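Local coordinates for HD domain protein (PDB 4LRL) that probably hydrolyses deoxyribonucleoside triphosphates as an HD-domain triphosphohydrolase, binding metal at its HD motif and dGTP and dTTP at further sites of a four-chain assembly, at residues 459-462 with 463-467; 174-177 with 178-181; 99-102 with 103-107. All coordinates share one frame; numbering follows the deposited sequence. Where two conformers were deposited one is given.

Interaction 1: residues 459-462 with 463-467; sequences LFDE and TYREF
The guanidinium of Arg465 lies flat against the backbone of Asp461 and Glu462, with Asp461 O 3.6 Å above its plane and over its centre, and Glu462 N over the same face nearer the rim. The Tyr464 ring has Asp461 CA at its edge, near the plane, while Phe460 O approaches it obliquely. All of this belongs to the first turn of helix 461-468, for which Phe460 is the N-cap residue. Its carbonyl oxygen takes two amides: a good bond from Tyr464 N (3.1 Å) and a weak one from Thr463 N, whose N-H...O angle is only 120°. The following i to i+4 bonds, from Arg465 N to Asp461 O and from Glu466 N to Glu462 O, establish the helix.

Arg465 reaches its place because its chain bends at chi3 (-60°), which folds the guanidinium back over the preceding turn. There it crosses the Asp461 side chain with the two planes 59° apart, and the ion pair is long, Asp461 OD2 to Arg465 NH1 being 4.0 Å. Asp461 CB, at 3.5 Å from Arg465 NH1, is nearer than the carboxylate, so the guanidinium rests on the methylene and the peptide more than on the charge.

Thr463 and Glu466 turn to helix 361-377, both touching Leu374, and Glu466 OE2 is hydrogen-bonded to Tyr370 OH. On the cap side, the side chain of Phe460 meets the Tyr464 ring through its methylene, CB lying 3.6 Å from Tyr464 CE2.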
# COMPACT_ATOMS: atom_id res chain seq x y z
N LEU C 459 -40.89 -25.42 -21.98
CA LEU C 459 -42.09 -24.73 -22.48
C LEU C 459 -41.80 -23.50 -23.35
O LEU C 459 -42.52 -23.22 -24.30
CB LEU C 459 -43.04 -24.39 -21.33
CG LEU C 459 -44.53 -24.25 -21.68
CD1 LEU C 459 -45.40 -24.86 -20.59
CD2 LEU C 459 -44.93 -22.80 -21.95
N PHE C 460 -40.74 -22.76 -23.02
CA PHE C 460 -40.34 -21.61 -23.83
C PHE C 460 -38.94 -21.78 -24.42
O PHE C 460 -38.31 -20.81 -24.83
CB PHE C 460 -40.43 -20.32 -23.01
CG PHE C 460 -41.84 -19.91 -22.64
CD1 PHE C 460 -42.81 -19.70 -23.62
CD2 PHE C 460 -42.19 -19.72 -21.30
CE1 PHE C 460 -44.11 -19.31 -23.27
CE2 PHE C 460 -43.49 -19.33 -20.94
CZ PHE C 460 -44.45 -19.13 -21.93
N ASP C 461 -38.47 -23.03 -24.47
CA ASP C 461 -37.08 -23.35 -24.84
C ASP C 461 -36.59 -22.76 -26.16
O ASP C 461 -35.45 -22.29 -26.23
CB ASP C 461 -36.83 -24.87 -24.83
CG ASP C 461 -36.03 -25.32 -23.61
OD1 ASP C 461 -35.55 -24.46 -22.84
OD2 ASP C 461 -35.88 -26.55 -23.43
N GLU C 462 -37.43 -22.78 -27.19
CA GLU C 462 -37.02 -22.29 -28.51
C GLU C 462 -36.87 -20.76 -28.54
O GLU C 462 -36.03 -20.23 -29.25
CB GLU C 462 -37.95 -22.80 -29.63
CG GLU C 462 -39.27 -22.05 -29.78
CD GLU C 462 -40.08 -22.51 -30.99
OE1 GLU C 462 -40.45 -21.64 -31.81
OE2 GLU C 462 -40.35 -23.72 -31.12
N THR C 463 -37.70 -20.09 -27.74
CA THR C 463 -37.62 -18.64 -27.55
C THR C 463 -36.32 -18.26 -26.86
O THR C 463 -35.65 -17.30 -27.27
CB THR C 463 -38.83 -18.13 -26.74
OG1 THR C 463 -40.04 -18.60 -27.34
CG2 THR C 463 -38.86 -16.61 -26.70
N TYR C 464 -35.95 -19.01 -25.82
CA TYR C 464 -34.66 -18.81 -25.14
C TYR C 464 -33.48 -19.01 -26.09
O TYR C 464 -32.52 -18.24 -26.06
CB TYR C 464 -34.53 -19.73 -23.91
CG TYR C 464 -35.48 -19.40 -22.77
CD1 TYR C 464 -35.45 -18.15 -22.15
CD2 TYR C 464 -36.39 -20.35 -22.30
CE1 TYR C 464 -36.31 -17.85 -21.10
CE2 TYR C 464 -37.26 -20.05 -21.25
CZ TYR C 464 -37.21 -18.80 -20.66
OH TYR C 464 -38.05 -18.50 -19.62
N ARG C 465 -33.56 -20.04 -26.94
CA ARG C 465 -32.53 -20.29 -27.93
C ARG C 465 -32.52 -19.20 -29.00
O ARG C 465 -31.45 -18.72 -29.40
CB ARG C 465 -32.65 -21.69 -28.54
CG ARG C 465 -32.25 -22.81 -27.57
CD ARG C 465 -32.20 -24.17 -28.26
NE ARG C 465 -33.49 -24.55 -28.83
CZ ARG C 465 -34.41 -25.27 -28.19
NH1 ARG C 465 -34.19 -25.69 -26.95
NH2 ARG C 465 -35.56 -25.57 -28.80
N GLU C 466 -33.70 -18.77 -29.45
CA GLU C 466 -33.81 -17.70 -30.43
C GLU C 466 -33.18 -16.42 -29.88
O GLU C 466 -32.31 -15.83 -30.51
CB GLU C 466 -35.27 -17.48 -30.83
CG GLU C 466 -35.52 -16.28 -31.75
CD GLU C 466 -35.00 -16.46 -33.18
OE1 GLU C 466 -34.29 -17.45 -33.45
OE2 GLU C 466 -35.31 -15.61 -34.02
N PHE C 467 -33.60 -16.03 -28.68
CA PHE C 467 -33.01 -14.90 -27.99
C PHE C 467 -31.48 -14.99 -27.87
O PHE C 467 -30.78 -14.02 -28.19
CB PHE C 467 -33.64 -14.71 -26.60
CG PHE C 467 -33.09 -13.53 -25.86
CD1 PHE C 467 -33.74 -12.30 -25.90
CD2 PHE C 467 -31.90 -13.64 -25.14
CE1 PHE C 467 -33.22 -11.20 -25.22
CE2 PHE C 467 -31.37 -12.55 -24.45
CZ PHE C 467 -32.03 -11.33 -24.49

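Interaction 2: residues 174-177 with 178-181; sequences RVSA and DFPE
Ser176 OG donates a hydrogen bond to Asp178 OD2 across 2.7 Å, meeting the carboxylate on its syn side and 27° out of its plane. Both first torsions are near +60°, which brings the two short side chains together over the turn. The other carboxylate oxygen, Asp178 OD1, forms a salt bridge with Lys182, in the first turn of helix 179-187.

The backbone here is a type I beta turn from Ser176 to Phe179, linking helix 167-175 to helix 179-187 within the HD domain. It is closed by Phe179 N donating to Ser176 O at 2.9 Å. Ala177 O instead accepts from a water at 2.6 Å, which in turn takes a weak bond from Glu181 N.

Beneath the turn, Val175 places CG1 over one face of the Phe179 ring, 3.7 Å from the centroid and 13° off the normal, a CH-pi contact. The buried Phe179 side chain also packs on Ile126 and Cys129 of helix 124-133, and Pro180 rests on Tyr169 and Leu172 of helix 167-175.

The chemistry divides by depth: polar groups fasten the reversal on its outer side, while an aliphatic-aromatic pair packs the end of helix 167-175 against the start of helix 179-187. The paired lysine would be expected to keep Asp178 ionised.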
# COMPACT_ATOMS: atom_id res chain seq x y z
N ARG C 174 -25.91 33.35 10.79
CA ARG C 174 -25.26 33.80 12.01
C ARG C 174 -23.84 34.31 11.74
O ARG C 174 -23.34 35.15 12.47
CB ARG C 174 -25.25 32.68 13.05
CG ARG C 174 -24.84 33.08 14.45
CD ARG C 174 -24.75 31.86 15.34
NE ARG C 174 -23.95 32.12 16.54
CZ ARG C 174 -23.58 31.18 17.40
NH1 ARG C 174 -23.93 29.91 17.21
NH2 ARG C 174 -22.85 31.51 18.46
N VAL C 175 -23.20 33.80 10.68
CA VAL C 175 -21.92 34.37 10.24
C VAL C 175 -22.13 35.84 9.86
O VAL C 175 -21.49 36.73 10.40
CB VAL C 175 -21.30 33.60 9.03
CG1 VAL C 175 -20.03 34.30 8.54
CG2 VAL C 175 -21.02 32.14 9.39
N SER C 176 -23.05 36.05 8.92
CA SER C 176 -23.56 37.38 8.57
C SER C 176 -24.80 37.20 7.68
O SER C 176 -24.94 36.18 7.00
CB SER C 176 -22.50 38.23 7.87
OG SER C 176 -22.10 37.66 6.64
N ALA C 177 -25.68 38.20 7.70
CA ALA C 177 -26.94 38.16 6.95
C ALA C 177 -26.81 37.67 5.50
O ALA C 177 -27.63 36.89 5.03
CB ALA C 177 -27.62 39.54 6.99
N ASP C 178 -25.75 38.12 4.81
CA ASP C 178 -25.54 37.86 3.39
C ASP C 178 -24.73 36.60 3.11
O ASP C 178 -24.56 36.19 1.96
CB ASP C 178 -24.81 39.05 2.76
CG ASP C 178 -23.48 39.35 3.45
OD1 ASP C 178 -22.57 39.88 2.78
OD2 ASP C 178 -23.35 39.07 4.66
N PHE C 179 -24.22 35.97 4.17
CA PHE C 179 -23.34 34.82 4.03
C PHE C 179 -23.98 33.60 3.35
O PHE C 179 -23.33 32.96 2.51
CB PHE C 179 -22.72 34.43 5.37
CG PHE C 179 -21.47 33.61 5.25
CD1 PHE C 179 -20.30 34.18 4.74
CD2 PHE C 179 -21.45 32.28 5.64
CE1 PHE C 179 -19.14 33.43 4.62
CE2 PHE C 179 -20.30 31.52 5.53
CZ PHE C 179 -19.14 32.09 5.01
N PRO C 180 -25.24 33.27 3.70
CA PRO C 180 -25.89 32.13 3.04
C PRO C 180 -25.94 32.24 1.52
O PRO C 180 -25.59 31.27 0.83
CB PRO C 180 -27.31 32.16 3.63
CG PRO C 180 -27.15 32.81 4.94
CD PRO C 180 -26.11 33.87 4.73
N GLU C 181 -26.34 33.41 1.00
CA GLU C 181 -26.40 33.66 -0.44
C GLU C 181 -25.03 33.48 -1.07
O GLU C 181 -24.88 32.85 -2.12
CB GLU C 181 -26.95 35.08 -0.70
CG GLU C 181 -26.99 35.52 -2.16
CD GLU C 181 -25.78 36.35 -2.57
OE1 GLU C 181 -25.27 37.12 -1.72
OE2 GLU C 181 -25.36 36.25 -3.74
O HOH W 1 -28.10 35.70 2.81

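Interaction 3: residues 99-102 with 103-107; sequences RRIC and EIFQR
Glu103 comes alongside Arg99 one turn earlier in helix 87-108, the two side chains pointing the same way with their carboxylate and guanidinium planes 50° apart. Glu103 OE1 lies at the guanidinium edge, yet its 4.0 Å from Arg99 NH1 exceeds a salt bridge. Arg99 NH2 is instead paired with Glu96, and OE1 also has a long, weak ion pair with Arg124. The other oxygen, Glu103 OE2, forms a hydrogen-bonded salt bridge with Arg107 NH1 (3.3 Å), met on its anti side and in the guanidinium plane of Arg107. Glu103 thus stands between arginines four residues before and after it, its chain bent at chi2 (79°).

Ile104 follows with an amide bond to Arg100 O, and its CG1 and CD1 fold back to 3.4 Å from that same oxygen. Arg100 itself reaches the other way, to Glu96 and to His45 O, while Ile104 packs on Leu232 of helix 228-234.

Phe105 N bonds to Ile101 O, and the ring runs beside the Ile101 side chain. Ile101 CG2, anti to its own amide nitrogen, sits over one ring face, 3.7 Å from the Phe105 centroid and 14° off the normal, a CH-pi contact. Ile235 of strand 235-238 touches both residues, so the pair forms part of the buried seam between this helix and that strand.

Gln106 N continues the i to i+4 bonds at Cys102 O (2.8 Å), and its side chain leads away to Trp119. Arg107, at the exposed end, lies close to Arg107 of the second subunit. Its salt bridge to Glu103 OE2 would partly offset the like charges meeting there, and the flanking arginines would be expected to keep Glu103 ionised.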
# COMPACT_ATOMS: atom_id res chain seq x y z
N ARG C 99 -9.13 22.67 2.69
CA ARG C 99 -8.40 23.30 3.79
C ARG C 99 -6.89 23.22 3.54
O ARG C 99 -6.17 24.18 3.76
CB ARG C 99 -8.77 22.66 5.13
CG ARG C 99 -8.12 23.33 6.33
CD ARG C 99 -8.14 22.42 7.55
NE ARG C 99 -7.28 21.25 7.42
CZ ARG C 99 -5.94 21.25 7.51
NH1 ARG C 99 -5.26 22.37 7.73
NH2 ARG C 99 -5.27 20.10 7.38
N ARG C 100 -6.43 22.07 3.04
CA ARG C 100 -5.00 21.92 2.76
C ARG C 100 -4.55 22.88 1.67
O ARG C 100 -3.47 23.46 1.77
CB ARG C 100 -4.66 20.47 2.43
CG ARG C 100 -4.78 19.57 3.65
CD ARG C 100 -4.59 18.10 3.35
NE ARG C 100 -5.01 17.30 4.50
CZ ARG C 100 -4.83 15.98 4.64
NH1 ARG C 100 -5.26 15.38 5.74
NH2 ARG C 100 -4.21 15.28 3.70
N ILE C 101 -5.40 23.06 0.65
CA ILE C 101 -5.10 23.97 -0.47
C ILE C 101 -5.04 25.43 -0.02
O ILE C 101 -4.11 26.15 -0.38
CB ILE C 101 -6.11 23.80 -1.65
CG1 ILE C 101 -6.06 22.36 -2.17
CG2 ILE C 101 -5.80 24.79 -2.78
CD1 ILE C 101 -7.08 22.02 -3.24
N CYS C 102 -6.04 25.85 0.76
CA CYS C 102 -6.10 27.20 1.31
C CYS C 102 -4.89 27.50 2.18
O CYS C 102 -4.35 28.60 2.14
CB CYS C 102 -7.38 27.38 2.14
SG CYS C 102 -8.89 27.45 1.17
N GLU C 103 -4.48 26.50 2.96
CA GLU C 103 -3.32 26.60 3.83
C GLU C 103 -2.05 26.85 3.00
O GLU C 103 -1.28 27.77 3.30
CB GLU C 103 -3.20 25.31 4.65
CG GLU C 103 -2.19 25.37 5.78
CD GLU C 103 -2.70 26.10 7.01
OE1 GLU C 103 -3.93 26.12 7.26
OE2 GLU C 103 -1.86 26.65 7.76
N ILE C 104 -1.86 26.04 1.96
CA ILE C 104 -0.74 26.19 1.03
C ILE C 104 -0.80 27.53 0.29
O ILE C 104 0.21 28.22 0.15
CB ILE C 104 -0.71 25.00 0.02
CG1 ILE C 104 -0.28 23.71 0.74
CG2 ILE C 104 0.21 25.27 -1.15
CD1 ILE C 104 -0.72 22.42 0.04
N PHE C 105 -2.00 27.90 -0.16
CA PHE C 105 -2.22 29.15 -0.88
C PHE C 105 -1.85 30.33 0.00
O PHE C 105 -1.22 31.29 -0.47
CB PHE C 105 -3.69 29.27 -1.30
CG PHE C 105 -4.01 28.63 -2.63
CD1 PHE C 105 -5.18 28.96 -3.30
CD2 PHE C 105 -3.14 27.70 -3.22
CE1 PHE C 105 -5.51 28.38 -4.53
CE2 PHE C 105 -3.45 27.11 -4.45
CZ PHE C 105 -4.64 27.46 -5.11
N GLN C 106 -2.23 30.26 1.28
CA GLN C 106 -2.00 31.38 2.19
C GLN C 106 -0.52 31.56 2.52
O GLN C 106 -0.02 32.68 2.50
CB GLN C 106 -2.86 31.27 3.46
CG GLN C 106 -2.58 32.32 4.56
CD GLN C 106 -2.56 33.78 4.06
OE1 GLN C 106 -3.18 34.13 3.05
NE2 GLN C 106 -1.84 34.63 4.79
N ARG C 107 0.19 30.47 2.78
CA ARG C 107 1.59 30.61 3.19
C ARG C 107 2.62 30.77 2.06
O ARG C 107 3.75 31.16 2.31
CB ARG C 107 2.00 29.53 4.21
CG ARG C 107 2.62 28.27 3.64
CD ARG C 107 3.11 27.35 4.77
NE ARG C 107 2.01 26.81 5.58
CZ ARG C 107 1.80 25.52 5.82
NH1 ARG C 107 0.78 25.15 6.58
NH2 ARG C 107 2.62 24.59 5.33

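Along the chain the order is interaction 3, interaction 2, interaction 1. Interactions 3 and 2 both belong to the HD domain, on helix 87-108 and at the turn from helix 167-175 to helix 179-187; their centres are 23 Å apart and their nearest atoms about 12 Å. Helix 124-133 touches side chains of both. Interaction 1 opens helix 461-468 in the HD-associated region, with its centre 64 to 65 Å from the other two and across the chain's centre from them. The nickel-binding residue His90 shares helix 87-108 with interaction 3, whereas Tyr464 of interaction 1 lies about 12 Å from the dGTP-binding Lys354, between side chains. Each contact is thus local packing of its own part.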